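Local coordinates for protein Pcdhgb2 (PDB 5SZR), which probably mediates calcium-dependent cell adhesion and may help establish and maintain specific neuronal connections in the brain, at residues A[328-333]-A[419-424]; A[352-357]-A[405-410]; A[378-383]-A[387-392]. One frame throughout, in Å; residues are numbered along the deposited sequence.

Contact 1: residues A[328-333]-A[419-424]; sequences PTLEPD and ATATLH. With MAN (alpha-D-mannopyranose), chain B; MAN (alpha-D-mannopyranose), chain V.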
loop_
_atom_site.group_PDB
_atom_site.type_symbol
_atom_site.label_atom_id
_atom_site.label_comp_id
_atom_site.label_asym_id
_atom_site.label_seq_id
_atom_site.Cartn_x
_atom_site.Cartn_y
_atom_site.Cartn_z
ATOM N N PRO A 328 52.118 35.441 29.294
ATOM C CA PRO A 328 53.478 35.116 29.740
ATOM C C PRO A 328 53.538 33.808 30.513
ATOM O O PRO A 328 52.494 33.298 30.923
ATOM C CB PRO A 328 53.838 36.296 30.644
ATOM C CG PRO A 328 52.514 36.755 31.179
ATOM C CD PRO A 328 51.548 36.572 30.050
ATOM N N THR A 329 54.742 33.267 30.687
ATOM C CA THR A 329 54.918 32.128 31.575
ATOM C C THR A 329 54.548 32.541 32.993
ATOM O O THR A 329 54.965 33.598 33.472
ATOM C CB THR A 329 56.359 31.631 31.527
ATOM O OG1 THR A 329 56.741 31.395 30.167
ATOM C CG2 THR A 329 56.505 30.340 32.316
ATOM N N LEU A 330 53.746 31.719 33.657
ATOM C CA LEU A 330 53.285 32.022 35.002
ATOM C C LEU A 330 54.079 31.227 36.030
ATOM O O LEU A 330 54.513 30.101 35.776
ATOM C CB LEU A 330 51.793 31.719 35.157
ATOM C CG LEU A 330 50.828 32.445 34.219
ATOM C CD1 LEU A 330 49.383 32.075 34.544
ATOM C CD2 LEU A 330 51.025 33.951 34.278
ATOM N N GLU A 331 54.269 31.833 37.198
ATOM C CA GLU A 331 54.870 31.141 38.321
ATOM C C GLU A 331 53.850 30.167 38.903
ATOM O O GLU A 331 52.677 30.188 38.522
ATOM C CB GLU A 331 55.347 32.152 39.364
ATOM C CG GLU A 331 56.528 32.998 38.922
ATOM C CD GLU A 331 57.762 32.169 38.633
ATOM O OE1 GLU A 331 58.619 32.631 37.851
ATOM O OE2 GLU A 331 57.880 31.055 39.188
ATOM N N PRO A 332 54.270 29.275 39.808
ATOM C CA PRO A 332 53.290 28.382 40.449
ATOM C C PRO A 332 52.121 29.113 41.086
ATOM O O PRO A 332 51.010 28.568 41.119
ATOM C CB PRO A 332 54.136 27.641 41.492
ATOM C CG PRO A 332 55.482 27.579 40.878
ATOM C CD PRO A 332 55.655 28.888 40.146
ATOM N N ASP A 333 52.327 30.334 41.580
ATOM C CA ASP A 333 51.237 31.122 42.140
ATOM C C ASP A 333 50.414 31.836 41.074
ATOM O O ASP A 333 49.522 32.616 41.427
ATOM C CB ASP A 333 51.781 32.144 43.143
ATOM C CG ASP A 333 52.555 33.265 42.478
ATOM O OD1 ASP A 333 53.078 33.054 41.363
ATOM O OD2 ASP A 333 52.643 34.360 43.072
ATOM N N ALA A 419 40.482 31.278 32.470
ATOM C CA ALA A 419 41.778 31.154 33.116
ATOM C C ALA A 419 42.181 32.528 33.634
ATOM O O ALA A 419 41.718 33.555 33.128
ATOM C CB ALA A 419 42.848 30.609 32.160
ATOM N N THR A 420 43.036 32.545 34.654
ATOM C CA THR A 420 43.440 33.784 35.300
ATOM C C THR A 420 44.959 33.879 35.351
ATOM O O THR A 420 45.670 32.875 35.272
ATOM C CB THR A 420 42.861 33.893 36.717
ATOM O OG1 THR A 420 43.225 32.732 37.475
ATOM C CG2 THR A 420 41.347 34.006 36.667
ATOM N N ALA A 421 45.449 35.112 35.479
ATOM C CA ALA A 421 46.872 35.370 35.658
ATOM C C ALA A 421 47.049 36.681 36.413
ATOM O O ALA A 421 46.307 37.642 36.186
ATOM C CB ALA A 421 47.610 35.426 34.316
ATOM N N THR A 422 48.029 36.713 37.313
ATOM C CA THR A 422 48.376 37.926 38.044
ATOM C C THR A 422 49.605 38.560 37.409
ATOM O O THR A 422 50.639 37.905 37.250
ATOM C CB THR A 422 48.646 37.638 39.520
ATOM O OG1 THR A 422 47.459 37.141 40.142
ATOM C CG2 THR A 422 49.072 38.912 40.226
ATOM N N LEU A 423 49.488 39.828 37.046
ATOM C CA LEU A 423 50.551 40.555 36.365
ATOM C C LEU A 423 51.082 41.613 37.318
ATOM O O LEU A 423 50.389 42.594 37.605
ATOM C CB LEU A 423 50.041 41.200 35.079
ATOM C CG LEU A 423 49.346 40.323 34.043
ATOM C CD1 LEU A 423 48.922 41.191 32.874
ATOM C CD2 LEU A 423 50.266 39.209 33.584
ATOM N N HIS A 424 52.300 41.405 37.811
ATOM C CA HIS A 424 53.002 42.403 38.605
ATOM C C HIS A 424 53.717 43.345 37.644
ATOM O O HIS A 424 54.673 42.949 36.970
ATOM C CB HIS A 424 53.991 41.746 39.566
ATOM C CG HIS A 424 53.360 40.768 40.508
ATOM N ND1 HIS A 424 52.478 41.150 41.497
ATOM C CD2 HIS A 424 53.497 39.425 40.624
ATOM C CE1 HIS A 424 52.091 40.084 42.175
ATOM N NE2 HIS A 424 52.695 39.025 41.667
HETATM C C1 MAN B . 47.699 35.790 40.577
HETATM C C2 MAN B . 46.342 35.281 41.064
HETATM C C3 MAN B . 45.988 35.975 42.383
HETATM C C4 MAN B . 47.098 35.771 43.427
HETATM C C5 MAN B . 48.456 36.250 42.882
HETATM C C6 MAN B . 49.613 35.862 43.799
HETATM O O2 MAN B . 46.395 33.876 41.349
HETATM O O3 MAN B . 44.734 35.538 42.907
HETATM O O4 MAN B . 46.788 36.505 44.600
HETATM O O5 MAN B . 48.719 35.663 41.563
HETATM O O6 MAN B . 50.822 36.414 43.279
HETATM C C1 MAN V . 44.102 33.113 38.556
HETATM C C2 MAN V . 44.784 31.768 38.852
HETATM C C3 MAN V . 43.774 30.794 39.460
HETATM C C4 MAN V . 43.060 31.426 40.660
HETATM C C5 MAN V . 42.410 32.754 40.245
HETATM C C6 MAN V . 41.790 33.486 41.414
HETATM O O2 MAN V . 45.811 31.918 39.835
HETATM O O3 MAN V . 44.390 29.574 39.852
HETATM O O4 MAN V . 42.053 30.547 41.131
HETATM O O5 MAN V . 43.414 33.625 39.674
HETATM O O6 MAN V . 42.790 33.619 42.425
#
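Leu330 closes over the methyl of Ala421 with both of its branches. Its CD2 lies 3.7 Å from Ala421 CB, and its CD1 comes almost as near the same carbon, at 3.8 Å, so the alanine methyl meets the fork of the leucine rather than a single tip. Beside this pair the ring of Pro328 presents CG to Leu423 CD2 at 4.1 Å, the two side chains crossing at about a right angle. Direct contact between 328-333 and 419-424 is made by aliphatic side chains, with Leu330 CD1 also against Thr420 O, and is modest, 179 Å² in all.

Sugar supplies the polar link. Thr422 is O-mannosylated, its OG1 lying 1.4 Å from C1 of the mannose, and Thr420 carries a second mannose in the same way. The sugar on Thr422 turns back to the loop: its O6 donates to Asp333 OD2 over 2.8 Å. Asp333 reaches it with CG set between the backbone N and the carbonyl carbon (chi1 71°), and its other oxygen, OD1, bonds to Ser335 OG, so both carboxylate oxygens are held. Thr422 CG2 rests 3.7 Å above one face of the His424 ring, toward its rim, while the same O6 lies near the plane at the ring's edge.

Strand 418-428 is an inner strand of a mixed sheet in EC6, the last cadherin domain of this EC3-6 fragment. Thr422 exchanges backbone hydrogen bonds with Gly334, just before the parallel strand 335-342, and with Ala336 in it; Ala419, Ala421 and Leu423 pair with Val409, Val407 and Leu405 of the antiparallel strand 402-410. Segment 328-333 belongs to the loop from strand 324-327 of one sheet to strand 335-342 of the other, and Pro328 also packs on Ala336 and Phe338.

Contact 2: residues A[352-357]-A[405-410]; sequences TKVVAV and LLVAVR. With MAN (alpha-D-mannopyranose), chain U.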
loop_
_atom_site.group_PDB
_atom_site.type_symbol
_atom_site.label_atom_id
_atom_site.label_comp_id
_atom_site.label_asym_id
_atom_site.label_seq_id
_atom_site.Cartn_x
_atom_site.Cartn_y
_atom_site.Cartn_z
ATOM N N THR A 352 52.695 44.223 28.129
ATOM C CA THR A 352 52.770 42.825 27.733
ATOM C C THR A 352 51.451 42.459 27.069
ATOM O O THR A 352 50.523 43.269 26.986
ATOM C CB THR A 352 53.074 41.909 28.925
ATOM O OG1 THR A 352 53.255 40.565 28.464
ATOM C CG2 THR A 352 51.932 41.941 29.932
ATOM N N LYS A 353 51.376 41.222 26.595
ATOM C CA LYS A 353 50.210 40.738 25.871
ATOM C C LYS A 353 49.901 39.335 26.362
ATOM O O LYS A 353 50.728 38.430 26.213
ATOM C CB LYS A 353 50.469 40.748 24.364
ATOM C CG LYS A 353 49.335 40.223 23.516
ATOM C CD LYS A 353 49.684 40.395 22.051
ATOM C CE LYS A 353 48.703 39.697 21.144
ATOM N NZ LYS A 353 49.082 39.925 19.724
ATOM N N VAL A 354 48.730 39.159 26.969
ATOM C CA VAL A 354 48.278 37.820 27.320
ATOM C C VAL A 354 47.953 37.066 26.038
ATOM O O VAL A 354 47.223 37.568 25.174
ATOM C CB VAL A 354 47.066 37.884 28.260
ATOM C CG1 VAL A 354 46.736 36.505 28.798
ATOM C CG2 VAL A 354 47.338 38.852 29.398
ATOM N N VAL A 355 48.516 35.871 25.894
ATOM C CA VAL A 355 48.270 35.016 24.737
ATOM C C VAL A 355 47.633 33.729 25.244
ATOM O O VAL A 355 48.282 32.946 25.950
ATOM C CB VAL A 355 49.553 34.722 23.949
ATOM C CG1 VAL A 355 49.253 33.770 22.801
ATOM C CG2 VAL A 355 50.168 36.013 23.438
ATOM N N ALA A 356 46.367 33.510 24.895
ATOM C CA ALA A 356 45.640 32.322 25.323
ATOM C C ALA A 356 45.035 31.620 24.117
ATOM O O ALA A 356 44.814 32.228 23.065
ATOM C CB ALA A 356 44.537 32.662 26.330
ATOM N N VAL A 357 44.770 30.321 24.285
ATOM C CA VAL A 357 44.136 29.492 23.267
ATOM C C VAL A 357 42.984 28.725 23.905
ATOM O O VAL A 357 42.829 28.689 25.126
ATOM C CB VAL A 357 45.126 28.514 22.601
ATOM C CG1 VAL A 357 46.134 29.265 21.752
ATOM C CG2 VAL A 357 45.824 27.666 23.656
ATOM N N LEU A 405 47.811 43.644 38.483
ATOM C CA LEU A 405 46.582 43.369 37.749
ATOM C C LEU A 405 46.247 41.888 37.859
ATOM O O LEU A 405 47.122 41.036 37.665
ATOM C CB LEU A 405 46.714 43.739 36.268
ATOM C CG LEU A 405 46.778 45.177 35.754
ATOM C CD1 LEU A 405 46.788 45.147 34.235
ATOM C CD2 LEU A 405 45.614 46.002 36.251
ATOM N N LEU A 406 44.983 41.583 38.153
ATOM C CA LEU A 406 44.465 40.218 38.106
ATOM C C LEU A 406 43.534 40.129 36.904
ATOM O O LEU A 406 42.445 40.711 36.912
ATOM C CB LEU A 406 43.744 39.847 39.401
ATOM C CG LEU A 406 43.028 38.488 39.382
ATOM C CD1 LEU A 406 44.006 37.369 39.049
ATOM C CD2 LEU A 406 42.328 38.210 40.707
ATOM N N VAL A 407 43.961 39.405 35.874
ATOM C CA VAL A 407 43.249 39.366 34.603
ATOM C C VAL A 407 42.631 37.990 34.395
ATOM O O VAL A 407 43.143 36.967 34.865
ATOM C CB VAL A 407 44.168 39.731 33.418
ATOM C CG1 VAL A 407 44.771 41.111 33.618
ATOM C CG2 VAL A 407 45.257 38.683 33.244
ATOM N N ALA A 408 41.518 37.975 33.667
ATOM C CA ALA A 408 40.797 36.751 33.355
ATOM C C ALA A 408 40.581 36.675 31.852
ATOM O O ALA A 408 40.107 37.639 31.238
ATOM C CB ALA A 408 39.451 36.696 34.092
ATOM N N VAL A 409 40.935 35.540 31.261
ATOM C CA VAL A 409 40.617 35.246 29.870
ATOM C C VAL A 409 39.455 34.260 29.865
ATOM O O VAL A 409 39.566 33.153 30.407
ATOM C CB VAL A 409 41.839 34.705 29.110
ATOM C CG1 VAL A 409 42.562 33.635 29.920
ATOM C CG2 VAL A 409 41.436 34.184 27.746
ATOM N N ARG A 410 38.331 34.675 29.280
ATOM C CA ARG A 410 37.095 33.904 29.277
ATOM C C ARG A 410 36.708 33.532 27.853
ATOM O O ARG A 410 36.999 34.265 26.903
ATOM C CB ARG A 410 35.947 34.692 29.916
ATOM C CG ARG A 410 36.231 35.175 31.323
ATOM C CD ARG A 410 34.970 35.666 32.020
ATOM N NE ARG A 410 35.111 35.557 33.470
ATOM C CZ ARG A 410 35.220 36.588 34.302
ATOM N NH1 ARG A 410 35.178 37.830 33.840
ATOM N NH2 ARG A 410 35.350 36.370 35.603
HETATM C C1 MAN U . 37.179 32.956 35.124
HETATM C C2 MAN U . 37.574 32.495 36.532
HETATM C C3 MAN U . 36.710 31.297 36.928
HETATM C C4 MAN U . 35.233 31.670 36.834
HETATM C C5 MAN U . 34.927 32.081 35.387
HETATM C C6 MAN U . 33.495 32.528 35.176
HETATM O O2 MAN U . 37.282 33.522 37.493
HETATM O O3 MAN U . 37.016 30.812 38.226
HETATM O O4 MAN U . 34.417 30.563 37.209
HETATM O O5 MAN U . 35.792 33.191 35.010
HETATM O O6 MAN U . 33.461 33.326 33.997
#
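Ala356 and Val409 meet methyl to methyl, Ala356 CB standing 3.7 Å from Val409 CG2. Val409 places CG2 anti to its backbone N, with CG1 between the N and the carbonyl carbon (chi1 46°), and it is this choice that hands CG2 to the alanine. A looser apolar pair, Val354 CG2 with Val407 CG2 at 4.4 Å, lies two residues back on each strand. The nearest CA atoms, of Ala356 and Val409, are 7.4 Å apart: this is face-to-face packing of two sheets, with alanine and valine methyls meeting between them.

Polar contacts belong to Arg410, which grips a mannose instead of the facing strand. Its NE donates to the ring oxygen O5 of the sugar at 2.9 Å with an N-H...O angle of 156°; the same N-H also makes a weak, strongly bent bond (125°) to the sugar's O6. NH2 adds a longer bond, 3.3 Å to the sugar's O5, so that this oxygen accepts from two nitrogens. The Ala408 methyl lies 4.2 Å above the centre of the guanidinium, covering one face, and the sugar's C5 meets the group at its edge, in plane. These contacts should restrict the rotation of the arginine end.

Calcium lies near this end of the sandwich: the Val409 side chain is about 9 Å from a bound calcium ion, and the calcium ligands Asp358 and Asp411 directly follow the two segments. Strand 350-357 runs between strands 324-327 and 388-391 in one sheet of the cadherin sandwich. Facing it, strand 402-410 runs between strands 418-428 and 368-374, where Ala419 and Tyr369, respectively, also touch the Val409 side chain.

Contact 3: residues A[378-383]-A[387-392]; sequences GLFSLG and GEVRTA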
loop_
_atom_site.group_PDB
_atom_site.type_symbol
_atom_site.label_atom_id
_atom_site.label_comp_id
_atom_site.label_asym_id
_atom_site.label_seq_id
_atom_site.Cartn_x
_atom_site.Cartn_y
_atom_site.Cartn_z
ATOM N N GLY A 378 42.345 52.188 35.578
ATOM C CA GLY A 378 42.494 53.211 34.572
ATOM C C GLY A 378 43.927 53.558 34.232
ATOM O O GLY A 378 44.166 54.196 33.201
ATOM N N LEU A 379 44.884 53.170 35.076
ATOM C CA LEU A 379 46.285 53.338 34.710
ATOM C C LEU A 379 46.647 52.446 33.531
ATOM O O LEU A 379 47.318 52.887 32.590
ATOM C CB LEU A 379 47.183 53.029 35.908
ATOM C CG LEU A 379 48.672 53.209 35.637
ATOM C CD1 LEU A 379 48.948 54.659 35.271
ATOM C CD2 LEU A 379 49.494 52.785 36.841
ATOM N N PHE A 380 46.209 51.190 33.568
ATOM C CA PHE A 380 46.431 50.238 32.496
ATOM C C PHE A 380 45.103 49.870 31.853
ATOM O O PHE A 380 44.066 49.792 32.524
ATOM C CB PHE A 380 47.113 48.964 33.004
ATOM C CG PHE A 380 48.496 49.184 33.538
ATOM C CD1 PHE A 380 49.570 49.342 32.677
ATOM C CD2 PHE A 380 48.731 49.223 34.907
ATOM C CE1 PHE A 380 50.851 49.543 33.169
ATOM C CE2 PHE A 380 50.008 49.423 35.403
ATOM C CZ PHE A 380 51.067 49.582 34.533
ATOM N N SER A 381 45.142 49.640 30.546
ATOM C CA SER A 381 44.005 49.125 29.802
ATOM C C SER A 381 44.305 47.711 29.329
ATOM O O SER A 381 45.465 47.323 29.159
ATOM C CB SER A 381 43.675 50.019 28.603
ATOM O OG SER A 381 44.656 49.882 27.590
ATOM N N LEU A 382 43.239 46.939 29.111
ATOM C CA LEU A 382 43.344 45.538 28.713
ATOM C C LEU A 382 42.434 45.308 27.513
ATOM O O LEU A 382 41.209 45.419 27.629
ATOM C CB LEU A 382 42.978 44.610 29.871
ATOM C CG LEU A 382 42.992 43.113 29.555
ATOM C CD1 LEU A 382 44.378 42.675 29.098
ATOM C CD2 LEU A 382 42.539 42.306 30.759
ATOM N N GLY A 383 43.031 44.998 26.364
ATOM C CA GLY A 383 42.275 44.774 25.145
ATOM C C GLY A 383 41.269 43.651 25.276
ATOM O O GLY A 383 41.643 42.501 25.530
ATOM N N GLY A 387 43.940 41.089 24.477
ATOM C CA GLY A 387 44.770 40.738 25.610
ATOM C C GLY A 387 46.039 41.555 25.707
ATOM O O GLY A 387 46.991 41.138 26.374
ATOM N N GLU A 388 46.084 42.702 25.033
ATOM C CA GLU A 388 47.219 43.607 25.127
ATOM C C GLU A 388 47.075 44.476 26.366
ATOM O O GLU A 388 46.024 45.088 26.588
ATOM C CB GLU A 388 47.309 44.477 23.873
ATOM C CG GLU A 388 47.462 43.689 22.583
ATOM C CD GLU A 388 47.305 44.554 21.347
ATOM O OE1 GLU A 388 46.893 45.724 21.491
ATOM O OE2 GLU A 388 47.593 44.063 20.234
ATOM N N VAL A 389 48.125 44.516 27.179
ATOM C CA VAL A 389 48.163 45.322 28.391
ATOM C C VAL A 389 48.937 46.591 28.067
ATOM O O VAL A 389 50.154 46.549 27.850
ATOM C CB VAL A 389 48.808 44.557 29.554
ATOM C CG1 VAL A 389 48.954 45.461 30.779
ATOM C CG2 VAL A 389 48.003 43.307 29.879
ATOM N N ARG A 390 48.240 47.723 28.026
ATOM C CA ARG A 390 48.850 48.998 27.688
ATOM C C ARG A 390 48.645 49.998 28.818
ATOM O O ARG A 390 47.717 49.879 29.623
ATOM C CB ARG A 390 48.272 49.556 26.380
ATOM C CG ARG A 390 48.578 48.678 25.174
ATOM C CD ARG A 390 47.798 49.069 23.926
ATOM N NE ARG A 390 48.116 48.171 22.819
ATOM C CZ ARG A 390 49.061 48.402 21.912
ATOM N NH1 ARG A 390 49.781 49.515 21.968
ATOM N NH2 ARG A 390 49.288 47.522 20.947
ATOM N N THR A 391 49.536 50.984 28.883
ATOM C CA THR A 391 49.276 52.141 29.727
ATOM C C THR A 391 48.172 52.975 29.093
ATOM O O THR A 391 48.127 53.143 27.872
ATOM C CB THR A 391 50.538 52.990 29.910
ATOM O OG1 THR A 391 50.943 53.531 28.648
ATOM C CG2 THR A 391 51.678 52.157 30.490
ATOM N N ALA A 392 47.266 53.483 29.926
ATOM C CA ALA A 392 46.150 54.276 29.437
ATOM C C ALA A 392 46.301 55.762 29.717
ATOM O O ALA A 392 45.574 56.563 29.118
ATOM C CB ALA A 392 44.830 53.778 30.042
HETATM O O HOH W 1 45.370 47.519 26.236
HETATM O O HOH W 2 45.509 52.627 26.597
#
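Ser381 and Arg390 form the hydrogen-bonded pair at the middle of a short antiparallel hairpin whose strand axes approach to 4.5 Å, their N-to-C directions 155° apart. Ser381 N donates to Arg390 O at 2.7 Å, and Arg390 N returns a bond to Ser381 O at 3.0 Å. Ala392 N to Leu379 O prolongs the ladder at one end; Gly383 N to Glu388 O and Gly387 N to Gly383 O close it toward the turn.

Leu382 and Val389 occupy the inner face, Leu382 CD1 touching Val389 CG2 at 3.8 Å. Phe380 turns the edge of its ring to the carbonyl of Arg390, while its CE1 meets Thr391 CG2 at 3.8 Å. Leu379 CG lies over one face of that ring, toward the rim, and the ring reaches on to Leu405 and Leu425 in the opposite sheet. On the outer face Ser381 OG, set between its backbone N and carbonyl carbon (chi1 72°), bonds to two waters, one of which also makes a weak bond to Ser381 O; the other donates to Thr391 O.

Arg390, extended from CG to NE, leads away from 378-383 and grips Glu388 side-on, NE and NH2 both 3.0 Å from Glu388 OE1, which they meet from the same side above the carboxylate plane. Its NH1 bonds to Gly348 O. An alanine here has no guanidinium, so Glu388 OE1 would probably be left without this charged partner and freer to turn, and Gly348 O without the NH1 donor.

The chemistry thus divides by face: aliphatic and aromatic groups point into the sandwich, whereas a salt bridge and a water-bound serine hydroxyl lie on the outside of this edge hairpin.

All three contacts lie in EC6, at the far end of the elongated chain. Contact 3 is the most local, a hairpin of edge strand 380-382 and its inner neighbour 388-391; its residues fall between the two segments of contact 2, which in turn fall between those of contact 1. The centres of contacts 1 and 2 are about 9 Å apart, those of contacts 2 and 3 about 11 Å, and those of contacts 1 and 3 about 16 Å. Contacts 1 and 2 share the sheet of strands 402-410 and 418-428; contacts 2 and 3 share the one where 350-357 borders 388-391. Leu423 CD1 against Val389 CG2 joins contacts 1 and 3 across the core, so together they span both sheets of one cadherin domain.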